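Local coordinates for GTPase-activating protein GYP1 (Saccharomyces cerevisiae, PDB 1FKM) that stimulates the GTPase activity of the Ypt/Rab proteins Ypt1 and Ypt7 through its TBC domain, supplying an arginine and a glutamine finger in trans, at residues A[234-239]-A[334-339]; A[34-39]-A[152-157]; A[65-70]-A[178-183]; A[189-194]-A[200-205]. All blocks are in the same frame, centred on the assembly; numbering follows the deposited sequence.

Interaction 1 (A[234-239]-A[334-339])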
# COMPACT_ATOMS: atom_id res chain seq x y z
N PHE A 234 -0.68 2.91 16.03
CA PHE A 234 -1.39 1.73 15.57
C PHE A 234 -1.86 1.96 14.14
O PHE A 234 -1.70 1.11 13.27
CB PHE A 234 -2.60 1.39 16.44
CG PHE A 234 -3.36 0.20 15.94
CD1 PHE A 234 -2.90 -1.08 16.18
CD2 PHE A 234 -4.50 0.36 15.15
CE1 PHE A 234 -3.54 -2.20 15.63
CE2 PHE A 234 -5.15 -0.75 14.60
CZ PHE A 234 -4.67 -2.02 14.84
N ARG A 235 -2.45 3.13 13.89
CA ARG A 235 -2.95 3.44 12.56
C ARG A 235 -1.80 3.54 11.56
O ARG A 235 -1.93 3.11 10.41
CB ARG A 235 -3.74 4.75 12.58
CG ARG A 235 -4.61 4.96 11.35
CD ARG A 235 -5.41 6.26 11.44
NE ARG A 235 -4.56 7.44 11.38
CZ ARG A 235 -5.00 8.69 11.49
NH1 ARG A 235 -6.29 8.92 11.67
NH2 ARG A 235 -4.16 9.71 11.40
N TRP A 236 -0.67 4.10 12.00
CA TRP A 236 0.50 4.22 11.13
C TRP A 236 0.92 2.83 10.65
O TRP A 236 1.23 2.62 9.48
CB TRP A 236 1.68 4.84 11.88
CG TRP A 236 1.54 6.30 12.21
CD1 TRP A 236 0.42 7.07 12.13
CD2 TRP A 236 2.58 7.16 12.70
NE1 TRP A 236 0.69 8.36 12.54
CE2 TRP A 236 2.01 8.44 12.90
CE3 TRP A 236 3.94 6.96 13.00
CZ2 TRP A 236 2.76 9.52 13.38
CZ3 TRP A 236 4.68 8.04 13.47
CH2 TRP A 236 4.09 9.30 13.66
N MSE A 237 0.94 1.88 11.58
CA MSE A 237 1.34 0.51 11.25
C MSE A 237 0.27 -0.27 10.50
O MSE A 237 0.55 -0.90 9.49
CB MSE A 237 1.71 -0.24 12.53
CG MSE A 237 3.18 -0.57 12.63
SE MSE A 237 4.31 0.97 12.40
CE MSE A 237 4.66 1.38 14.25
N ASN A 238 -0.97 -0.19 11.00
CA ASN A 238 -2.09 -0.92 10.42
C ASN A 238 -2.37 -0.57 8.95
O ASN A 238 -2.71 -1.45 8.16
CB ASN A 238 -3.35 -0.68 11.26
CG ASN A 238 -4.44 -1.69 10.99
OD1 ASN A 238 -4.20 -2.90 11.00
ND2 ASN A 238 -5.66 -1.21 10.75
N CYS A 239 -2.22 0.70 8.59
CA CYS A 239 -2.49 1.13 7.21
C CYS A 239 -1.23 1.58 6.48
O CYS A 239 -1.31 2.26 5.46
CB CYS A 239 -3.51 2.27 7.22
SG CYS A 239 -4.97 1.97 8.26
N ALA A 334 11.58 8.04 11.38
CA ALA A 334 12.06 9.26 10.74
C ALA A 334 10.94 10.28 10.60
O ALA A 334 11.16 11.49 10.73
CB ALA A 334 12.66 8.93 9.37
N PHE A 335 9.73 9.79 10.33
CA PHE A 335 8.55 10.64 10.17
C PHE A 335 8.28 11.35 11.50
O PHE A 335 8.14 12.58 11.54
CB PHE A 335 7.34 9.79 9.78
CG PHE A 335 6.08 10.58 9.52
CD1 PHE A 335 6.05 11.60 8.57
CD2 PHE A 335 4.90 10.26 10.19
CE1 PHE A 335 4.86 12.29 8.29
CE2 PHE A 335 3.71 10.94 9.91
CZ PHE A 335 3.70 11.96 8.96
N LEU A 336 8.21 10.57 12.57
CA LEU A 336 7.96 11.10 13.90
C LEU A 336 9.04 12.10 14.33
O LEU A 336 8.72 13.20 14.78
CB LEU A 336 7.90 9.97 14.93
CG LEU A 336 7.66 10.39 16.39
CD1 LEU A 336 6.32 11.11 16.52
CD2 LEU A 336 7.69 9.16 17.27
N ILE A 337 10.30 11.69 14.21
CA ILE A 337 11.42 12.54 14.62
C ILE A 337 11.42 13.89 13.92
O ILE A 337 11.92 14.88 14.45
CB ILE A 337 12.77 11.83 14.38
CG1 ILE A 337 12.84 10.55 15.22
CG2 ILE A 337 13.93 12.75 14.75
CD1 ILE A 337 12.64 10.76 16.70
N LYS A 338 10.84 13.94 12.72
CA LYS A 338 10.79 15.19 11.98
C LYS A 338 10.00 16.24 12.77
O LYS A 338 10.28 17.44 12.68
CB LYS A 338 10.13 14.98 10.62
CG LYS A 338 10.01 16.24 9.78
CD LYS A 338 9.42 15.95 8.41
CE LYS A 338 9.25 17.23 7.60
NZ LYS A 338 10.54 17.95 7.40
N TRP A 339 9.02 15.78 13.54
CA TRP A 339 8.18 16.68 14.34
C TRP A 339 8.67 16.81 15.78
O TRP A 339 8.05 17.50 16.59
CB TRP A 339 6.74 16.16 14.36
CG TRP A 339 6.22 15.75 13.01
CD1 TRP A 339 5.81 14.50 12.64
CD2 TRP A 339 6.04 16.58 11.86
NE1 TRP A 339 5.40 14.50 11.33
CE2 TRP A 339 5.53 15.77 10.83
CE3 TRP A 339 6.27 17.94 11.61
CZ2 TRP A 339 5.24 16.27 9.55
CZ3 TRP A 339 5.98 18.44 10.34
CH2 TRP A 339 5.47 17.60 9.33
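W236 and F335 form a T-shaped aromatic pair, in which the phenyl ring turns its edge toward one face of the indole. The centroids of the F335 ring and of the six-membered ring of W236 are 5.2 Å apart, with the planes at 63°. F335 CD2 makes the closest approach, 3.7 Å from W236 CH2, above the rim of the indole. With CG anti to the backbone N (chi1 -177°), F335 is extended from its helix toward the tryptophan. The remaining contact sets an aliphatic side chain against the aromatic ring: L336 CB lies at the indole edge near its plane, 4.0 Å from W236 CZ3, and L336 CD1 leans off the plane, on the opposite side from F335, 4.1 Å from W236 CH2.

The contact is helix-to-helix packing in the all-helical TBC fold, joining the end of helix 230-238 to that of helix 324-338. The CA atoms of W236 and F335 remain 10.3 Å apart, a span that suits a residue as long as tryptophan. Replaced by an alanine, W236 would probably leave the edge of F335 without its aromatic face and open a gap beside L336.

W236 itself is tied down by polar bonds outside the contact: its O accepts from H328, and NE1 bonds weakly to L355 O.

Interaction 2 (A[34-39]-A[152-157])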
# COMPACT_ATOMS: atom_id res chain seq x y z
N ILE A 34 8.97 5.84 -9.88
CA ILE A 34 8.60 5.23 -11.14
C ILE A 34 7.65 6.13 -11.93
O ILE A 34 6.64 6.59 -11.39
CB ILE A 34 7.88 3.87 -10.90
CG1 ILE A 34 8.80 2.94 -10.09
CG2 ILE A 34 7.49 3.23 -12.23
CD1 ILE A 34 8.06 1.76 -9.45
N PRO A 35 7.98 6.41 -13.20
CA PRO A 35 7.14 7.26 -14.05
C PRO A 35 5.72 6.68 -14.00
O PRO A 35 5.55 5.46 -14.09
CB PRO A 35 7.77 7.10 -15.43
CG PRO A 35 9.23 6.92 -15.10
CD PRO A 35 9.18 5.96 -13.94
N LYS A 36 4.71 7.54 -13.87
CA LYS A 36 3.34 7.05 -13.77
C LYS A 36 2.92 6.07 -14.87
O LYS A 36 2.22 5.10 -14.59
CB LYS A 36 2.35 8.22 -13.71
CG LYS A 36 2.38 9.16 -14.90
CD LYS A 36 1.29 10.22 -14.76
CE LYS A 36 1.27 11.19 -15.94
NZ LYS A 36 2.52 12.01 -15.99
N ILE A 37 3.34 6.31 -16.10
CA ILE A 37 2.95 5.40 -17.18
C ILE A 37 3.49 3.97 -16.99
O ILE A 37 2.91 3.01 -17.48
CB ILE A 37 3.41 5.95 -18.56
CG1 ILE A 37 2.79 5.10 -19.67
CG2 ILE A 37 4.93 5.94 -18.66
CD1 ILE A 37 3.07 5.62 -21.06
N HIS A 38 4.58 3.84 -16.24
CA HIS A 38 5.18 2.52 -16.01
C HIS A 38 4.78 1.82 -14.72
O HIS A 38 5.05 0.63 -14.56
CB HIS A 38 6.71 2.62 -16.04
CG HIS A 38 7.28 2.78 -17.42
ND1 HIS A 38 8.06 3.85 -17.78
CD2 HIS A 38 7.17 2.00 -18.52
CE1 HIS A 38 8.40 3.73 -19.05
NE2 HIS A 38 7.88 2.61 -19.52
N ARG A 39 4.15 2.53 -13.80
CA ARG A 39 3.79 1.91 -12.53
C ARG A 39 3.04 0.58 -12.58
O ARG A 39 3.40 -0.36 -11.88
CB ARG A 39 3.02 2.88 -11.64
CG ARG A 39 3.92 3.90 -10.97
CD ARG A 39 3.27 4.51 -9.73
NE ARG A 39 4.18 5.42 -9.05
CZ ARG A 39 4.15 6.75 -9.15
NH1 ARG A 39 3.23 7.34 -9.91
NH2 ARG A 39 5.03 7.48 -8.49
N SER A 152 -2.37 10.23 -21.25
CA SER A 152 -2.64 11.64 -21.02
C SER A 152 -3.77 11.92 -20.03
O SER A 152 -4.02 13.07 -19.67
CB SER A 152 -2.94 12.34 -22.35
OG SER A 152 -3.86 11.59 -23.13
N GLN A 153 -4.45 10.87 -19.57
CA GLN A 153 -5.55 11.05 -18.62
C GLN A 153 -5.33 10.36 -17.28
O GLN A 153 -6.24 10.29 -16.46
CB GLN A 153 -6.86 10.54 -19.23
CG GLN A 153 -7.36 11.36 -20.41
CD GLN A 153 -8.66 10.82 -20.98
OE1 GLN A 153 -9.61 10.54 -20.25
NE2 GLN A 153 -8.71 10.67 -22.30
N ILE A 154 -4.12 9.85 -17.04
CA ILE A 154 -3.82 9.17 -15.79
C ILE A 154 -4.07 10.03 -14.56
O ILE A 154 -4.48 9.53 -13.52
CB ILE A 154 -2.35 8.67 -15.79
CG1 ILE A 154 -2.21 7.53 -16.80
CG2 ILE A 154 -1.95 8.20 -14.40
CD1 ILE A 154 -0.80 6.98 -16.94
N ASP A 155 -3.83 11.33 -14.67
CA ASP A 155 -4.04 12.24 -13.54
C ASP A 155 -5.50 12.36 -13.12
O ASP A 155 -5.80 12.93 -12.07
CB ASP A 155 -3.48 13.62 -13.87
CG ASP A 155 -1.97 13.62 -14.04
OD1 ASP A 155 -1.35 12.55 -13.87
OD2 ASP A 155 -1.40 14.69 -14.35
N ASP A 156 -6.41 11.83 -13.93
CA ASP A 156 -7.83 11.92 -13.60
C ASP A 156 -8.44 10.59 -13.18
O ASP A 156 -9.66 10.41 -13.20
CB ASP A 156 -8.60 12.50 -14.78
CG ASP A 156 -8.13 13.90 -15.15
OD1 ASP A 156 -8.19 14.80 -14.28
OD2 ASP A 156 -7.70 14.10 -16.30
N VAL A 157 -7.59 9.65 -12.79
CA VAL A 157 -8.07 8.33 -12.39
C VAL A 157 -8.95 8.38 -11.14
O VAL A 157 -9.82 7.53 -10.96
CB VAL A 157 -6.88 7.36 -12.15
CG1 VAL A 157 -6.08 7.79 -10.91
CG2 VAL A 157 -7.40 5.94 -12.00
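K36 and I154 join two connecting segments of the all-helical TBC fold: 34-39, which leads into helix 39-46, and the 3-10 turn in 152-157, between helices 133-145 and 168-186. The contact is structural packing, away from the arginine and glutamine fingers.

Most of it is aliphatic. I154, buried and directed at the other segment, offers its two branches to different neighbours. CG2 touches the lysine chain, 3.8 Å from K36 CD, while CD1, at the end of the other branch, comes within 4.1 Å of I37 CA. The branched isoleucine can therefore meet a side chain and a backbone at once. Lysine suits the partner position because its methylenes can cover a hydrophobic residue while its ammonium group stays near the surface. CG of K36 sits between the backbone N and the carbonyl carbon (chi1 60°); from there the chain runs straight across I154 and bends only at its last torsion. I37 also touches P151, and I154 touches T146.

The polar part is looser. D155 lies next to I154, and its side chain crosses that of K36 at about a right angle. The opposite charges probably attract, but K36 NZ is 4.4 Å from D155 OD1, beyond a salt bridge. The methylenes are nearer than the ammonium nitrogen: D155 OD1 lies 3.6 Å from K36 CE and equally close to K36 CD.

Interaction 3 (A[65-70]-A[178-183])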
# COMPACT_ATOMS: atom_id res chain seq x y z
N ARG A 65 -5.87 -14.83 -13.76
CA ARG A 65 -7.15 -14.14 -13.89
C ARG A 65 -8.29 -15.14 -13.94
O ARG A 65 -9.38 -14.88 -13.42
CB ARG A 65 -7.12 -13.25 -15.13
CG ARG A 65 -6.16 -12.07 -14.96
CD ARG A 65 -5.93 -11.29 -16.24
NE ARG A 65 -5.09 -10.11 -16.00
CZ ARG A 65 -4.59 -9.34 -16.95
NH1 ARG A 65 -4.84 -9.62 -18.23
NH2 ARG A 65 -3.86 -8.28 -16.64
N LYS A 66 -8.04 -16.30 -14.54
CA LYS A 66 -9.06 -17.34 -14.60
C LYS A 66 -9.25 -17.93 -13.20
O LYS A 66 -10.37 -18.26 -12.80
CB LYS A 66 -8.62 -18.44 -15.57
CG LYS A 66 -9.62 -19.58 -15.71
CD LYS A 66 -9.12 -20.63 -16.69
CE LYS A 66 -10.10 -21.79 -16.79
NZ LYS A 66 -10.27 -22.48 -15.48
N GLU A 67 -8.15 -18.07 -12.46
CA GLU A 67 -8.20 -18.62 -11.10
C GLU A 67 -9.02 -17.70 -10.19
O GLU A 67 -9.78 -18.17 -9.34
CB GLU A 67 -6.79 -18.77 -10.53
CG GLU A 67 -6.72 -19.67 -9.31
CD GLU A 67 -5.34 -19.69 -8.67
OE1 GLU A 67 -4.34 -19.49 -9.39
OE2 GLU A 67 -5.26 -19.93 -7.45
N TYR A 68 -8.83 -16.39 -10.35
CA TYR A 68 -9.58 -15.42 -9.55
C TYR A 68 -11.07 -15.65 -9.78
O TYR A 68 -11.85 -15.78 -8.84
CB TYR A 68 -9.21 -14.00 -9.97
CG TYR A 68 -10.07 -12.94 -9.34
CD1 TYR A 68 -9.93 -12.61 -7.99
CD2 TYR A 68 -11.06 -12.28 -10.08
CE1 TYR A 68 -10.75 -11.66 -7.39
CE2 TYR A 68 -11.88 -11.31 -9.48
CZ TYR A 68 -11.72 -11.02 -8.14
OH TYR A 68 -12.53 -10.09 -7.52
N ARG A 69 -11.45 -15.69 -11.06
CA ARG A 69 -12.84 -15.89 -11.46
C ARG A 69 -13.42 -17.18 -10.89
O ARG A 69 -14.50 -17.17 -10.30
CB ARG A 69 -12.94 -15.91 -12.99
CG ARG A 69 -12.73 -14.57 -13.68
CD ARG A 69 -12.84 -14.72 -15.19
NE ARG A 69 -12.92 -13.44 -15.89
CZ ARG A 69 -11.91 -12.60 -16.06
NH1 ARG A 69 -10.71 -12.89 -15.58
NH2 ARG A 69 -12.09 -11.46 -16.72
N ASP A 70 -12.70 -18.28 -11.07
CA ASP A 70 -13.16 -19.58 -10.58
C ASP A 70 -13.31 -19.58 -9.06
O ASP A 70 -14.29 -20.10 -8.53
CB ASP A 70 -12.19 -20.69 -10.98
CG ASP A 70 -12.09 -20.86 -12.49
OD1 ASP A 70 -13.07 -20.52 -13.20
OD2 ASP A 70 -11.04 -21.34 -12.96
N THR A 178 -5.27 -6.98 -8.85
CA THR A 178 -5.28 -6.28 -7.57
C THR A 178 -5.28 -7.30 -6.43
O THR A 178 -4.51 -7.18 -5.47
CB THR A 178 -6.53 -5.36 -7.46
OG1 THR A 178 -6.49 -4.41 -8.53
CG2 THR A 178 -6.54 -4.62 -6.13
N PHE A 179 -6.15 -8.30 -6.54
CA PHE A 179 -6.26 -9.36 -5.54
C PHE A 179 -4.95 -10.13 -5.31
O PHE A 179 -4.52 -10.33 -4.16
CB PHE A 179 -7.35 -10.36 -5.96
CG PHE A 179 -7.33 -11.63 -5.17
CD1 PHE A 179 -7.80 -11.66 -3.86
CD2 PHE A 179 -6.81 -12.80 -5.73
CE1 PHE A 179 -7.74 -12.84 -3.11
CE2 PHE A 179 -6.75 -13.99 -4.99
CZ PHE A 179 -7.22 -14.01 -3.68
N TRP A 180 -4.33 -10.58 -6.39
CA TRP A 180 -3.09 -11.34 -6.26
C TRP A 180 -1.94 -10.48 -5.72
O TRP A 180 -1.06 -10.98 -5.02
CB TRP A 180 -2.68 -11.96 -7.60
CG TRP A 180 -3.60 -13.05 -8.06
CD1 TRP A 180 -4.38 -13.04 -9.18
CD2 TRP A 180 -3.84 -14.31 -7.42
NE1 TRP A 180 -5.09 -14.21 -9.27
CE2 TRP A 180 -4.78 -15.01 -8.20
CE3 TRP A 180 -3.35 -14.91 -6.25
CZ2 TRP A 180 -5.24 -16.29 -7.86
CZ3 TRP A 180 -3.81 -16.19 -5.91
CH2 TRP A 180 -4.74 -16.86 -6.72
N CYS A 181 -1.93 -9.20 -6.08
CA CYS A 181 -0.88 -8.32 -5.58
C CYS A 181 -1.13 -7.96 -4.12
O CYS A 181 -0.18 -7.87 -3.34
CB CYS A 181 -0.77 -7.06 -6.45
SG CYS A 181 -0.08 -7.44 -8.10
N LEU A 182 -2.39 -7.78 -3.75
CA LEU A 182 -2.72 -7.49 -2.36
C LEU A 182 -2.28 -8.71 -1.56
O LEU A 182 -1.73 -8.59 -0.46
CB LEU A 182 -4.24 -7.31 -2.17
CG LEU A 182 -4.72 -7.23 -0.72
CD1 LEU A 182 -4.16 -5.98 -0.06
CD2 LEU A 182 -6.24 -7.22 -0.67
N THR A 183 -2.54 -9.89 -2.11
CA THR A 183 -2.18 -11.13 -1.45
C THR A 183 -0.67 -11.21 -1.23
O THR A 183 -0.21 -11.56 -0.14
CB THR A 183 -2.68 -12.35 -2.26
OG1 THR A 183 -4.11 -12.34 -2.29
CG2 THR A 183 -2.21 -13.67 -1.62
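Y68 and F179 both hold CG anti to the backbone N, which carries their rings out from their helices to meet, whereas W180, with CG beside its backbone N, swings the end of its indole to E67. The two helices, 57-74 and 168-186, belong to the all-helical TBC fold, and the segments cross almost perpendicularly, at 93°, with their axes 10.8 Å apart. Large side chains suit such a separation.

W180 serves as one bridge. Its NE1 donates to K64 O, which helps fix the indole's orientation, and the K64 side chain makes a cation-pi contact with it. E67 reaches the benzene end of the indole with an extended chain, its carboxylate inclined at 57° to the ring. The glutamate approaches the ring edge near its plane, where aromatic hydrogens carry a slight positive charge, with E67 OE2 3.2 Å from W180 CH2. A leucine in place of E67 would probably deprive the indole edge of its carboxylate neighbour and K64 and R123 of a weak, long-range ionic partner.

The second bridge is the pair Y68 and F179, whose rings pack obliquely, with planes at 45°. Tyrosine combines this apolar contact with a polar end: its OH is hydrogen-bonded to E175. L119 of helix 107-123 touches both side chains. F179 CB packs against Y68 CE1, and F179 CD2 comes to the edge of the tyrosine ring, 3.9 Å from Y68 CD1.

Interaction 4 (A[189-194]-A[200-205])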
# COMPACT_ATOMS: atom_id res chain seq x y z
N ILE A 189 3.70 -9.61 5.68
CA ILE A 189 3.38 -9.13 7.03
C ILE A 189 2.14 -9.87 7.54
O ILE A 189 1.23 -9.27 8.12
CB ILE A 189 3.10 -7.61 7.02
CG1 ILE A 189 2.07 -7.27 5.93
CG2 ILE A 189 4.39 -6.85 6.76
CD1 ILE A 189 1.70 -5.77 5.85
N THR A 190 2.12 -11.18 7.33
CA THR A 190 0.98 -12.00 7.72
C THR A 190 0.48 -11.79 9.14
O THR A 190 -0.72 -11.56 9.35
CB THR A 190 1.30 -13.50 7.53
OG1 THR A 190 1.71 -13.72 6.17
CG2 THR A 190 0.07 -14.35 7.82
N ASP A 191 1.37 -11.85 10.12
CA ASP A 191 0.95 -11.72 11.51
C ASP A 191 0.47 -10.33 11.91
O ASP A 191 0.01 -10.14 13.04
CB ASP A 191 2.05 -12.24 12.45
CG ASP A 191 2.95 -11.15 12.96
OD1 ASP A 191 3.44 -10.33 12.15
OD2 ASP A 191 3.18 -11.12 14.19
N ASN A 192 0.57 -9.37 11.00
CA ASN A 192 0.07 -8.02 11.31
C ASN A 192 -1.45 -8.08 11.32
O ASN A 192 -2.11 -7.27 11.98
CB ASN A 192 0.50 -7.00 10.24
CG ASN A 192 1.92 -6.52 10.42
OD1 ASN A 192 2.33 -5.53 9.80
ND2 ASN A 192 2.69 -7.22 11.24
N TYR A 193 -2.02 -9.04 10.59
CA TYR A 193 -3.47 -9.13 10.51
C TYR A 193 -4.18 -10.35 11.08
O TYR A 193 -5.39 -10.46 10.97
CB TYR A 193 -3.89 -8.90 9.05
CG TYR A 193 -3.40 -7.57 8.54
CD1 TYR A 193 -4.03 -6.38 8.92
CD2 TYR A 193 -2.24 -7.48 7.77
CE1 TYR A 193 -3.51 -5.14 8.56
CE2 TYR A 193 -1.70 -6.24 7.41
CZ TYR A 193 -2.34 -5.08 7.82
OH TYR A 193 -1.79 -3.85 7.52
N ILE A 194 -3.45 -11.28 11.68
CA ILE A 194 -4.15 -12.42 12.27
C ILE A 194 -4.79 -11.89 13.55
O ILE A 194 -4.42 -10.82 14.04
CB ILE A 194 -3.19 -13.60 12.56
CG1 ILE A 194 -2.13 -13.19 13.58
CG2 ILE A 194 -2.54 -14.06 11.25
CD1 ILE A 194 -1.20 -14.34 13.97
N ILE A 200 1.30 -6.02 14.56
CA ILE A 200 1.20 -4.58 14.73
C ILE A 200 1.71 -4.17 16.12
O ILE A 200 2.43 -3.18 16.25
CB ILE A 200 -0.25 -4.08 14.58
CG1 ILE A 200 -0.79 -4.41 13.19
CG2 ILE A 200 -0.30 -2.57 14.85
CD1 ILE A 200 0.02 -3.85 12.04
N LEU A 201 1.32 -4.93 17.14
CA LEU A 201 1.76 -4.63 18.50
C LEU A 201 3.28 -4.71 18.59
O LEU A 201 3.92 -3.91 19.29
CB LEU A 201 1.12 -5.59 19.51
CG LEU A 201 -0.40 -5.43 19.69
CD1 LEU A 201 -0.94 -6.49 20.65
CD2 LEU A 201 -0.71 -4.03 20.21
N ARG A 202 3.87 -5.67 17.88
CA ARG A 202 5.32 -5.83 17.87
C ARG A 202 5.97 -4.65 17.15
O ARG A 202 7.03 -4.17 17.55
CB ARG A 202 5.69 -7.14 17.16
CG ARG A 202 7.17 -7.46 17.19
CD ARG A 202 7.45 -8.79 16.50
NE ARG A 202 7.08 -8.76 15.08
CZ ARG A 202 6.12 -9.50 14.54
NH1 ARG A 202 5.43 -10.35 15.29
NH2 ARG A 202 5.86 -9.40 13.24
N GLN A 203 5.33 -4.19 16.08
CA GLN A 203 5.83 -3.04 15.31
C GLN A 203 5.83 -1.78 16.16
O GLN A 203 6.79 -1.00 16.15
CB GLN A 203 4.95 -2.81 14.08
CG GLN A 203 5.20 -3.76 12.92
CD GLN A 203 6.52 -3.48 12.23
OE1 GLN A 203 7.58 -3.86 12.73
NE2 GLN A 203 6.45 -2.81 11.08
N VAL A 204 4.74 -1.56 16.88
CA VAL A 204 4.61 -0.39 17.73
C VAL A 204 5.67 -0.44 18.84
O VAL A 204 6.25 0.59 19.19
CB VAL A 204 3.19 -0.29 18.34
CG1 VAL A 204 3.12 0.85 19.35
CG2 VAL A 204 2.18 -0.05 17.23
N LYS A 205 5.91 -1.63 19.38
CA LYS A 205 6.93 -1.78 20.43
C LYS A 205 8.32 -1.48 19.86
O LYS A 205 9.15 -0.85 20.51
CB LYS A 205 6.92 -3.20 20.99
CG LYS A 205 5.63 -3.59 21.69
CD LYS A 205 5.60 -5.07 22.04
CE LYS A 205 4.26 -5.47 22.64
NZ LYS A 205 4.19 -6.93 22.92
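The backbones of D191-N192 and I200 come close where the chain turns from segment 189-194 into helix 198-214, with the CA atoms of N192 and I200 5.0 Å apart and D191 joined to G199 by backbone hydrogen bonding.

D191 and R202 form a bidentate, end-on salt bridge. R202 NH1 donates to D191 OD2 at 2.6 Å, and R202 NH2 donates to D191 OD1 at 2.8 Å. Both oxygens are met on the syn side, and the carboxylate and guanidinium planes are only 11° apart, although each nitrogen lies about 25° out of the carboxylate plane. R202 leaves its helix with CG anti to the backbone N (chi1 -176°) and bends at chi3, which turns its two terminal nitrogens to the aspartate. Arginine suits the place because it can occupy both oxygens together, probably limiting rotation of the carboxylate.

Beside the ion pair, N192 and I200 cross at about a right angle. I200 CD1 packs against the amide side chain, 3.6 Å from N192 OD1, while I200 CG1 lies 3.4 Å from N192 O. The amide has polar partners too: N192 OD1 accepts from N325 of helix 324-338, and N192 ND2 makes a weak bond to D191 OD1. The CG2 branch of I200 packs on F234 and M237 of helix 230-238.

The arrangement is an Asp-Arg salt bridge tying the loop after helix 168-186 to the first turns of helix 198-214 in the all-helical TBC fold, with the I200 side chain about 11 Å from that of the glutamine finger Q131.

Interactions 1 and 4 are neighbours, with centres about 14 Å apart, and they touch directly: Y193 OH probably hydrogen-bonds to N238 O at 2.6 Å, while M237 packs against Q203. N238, on the same segment as W236, also hydrogen-bonds through ND2 to the backbone O of the glutamine finger Q131, although the ring contact of interaction 1 itself lies away from that site. Interactions 2 and 3 lie apart from them and from the annotated fingers. Their centres are about 23 Å apart and they do not touch, but their segments alternate along the chain. Interactions 1 and 3 are on opposite sides of the chain's centre, about 31 Å between centres. Interactions 3 and 4 are linked by consecutive helices, 168-186 and 198-214.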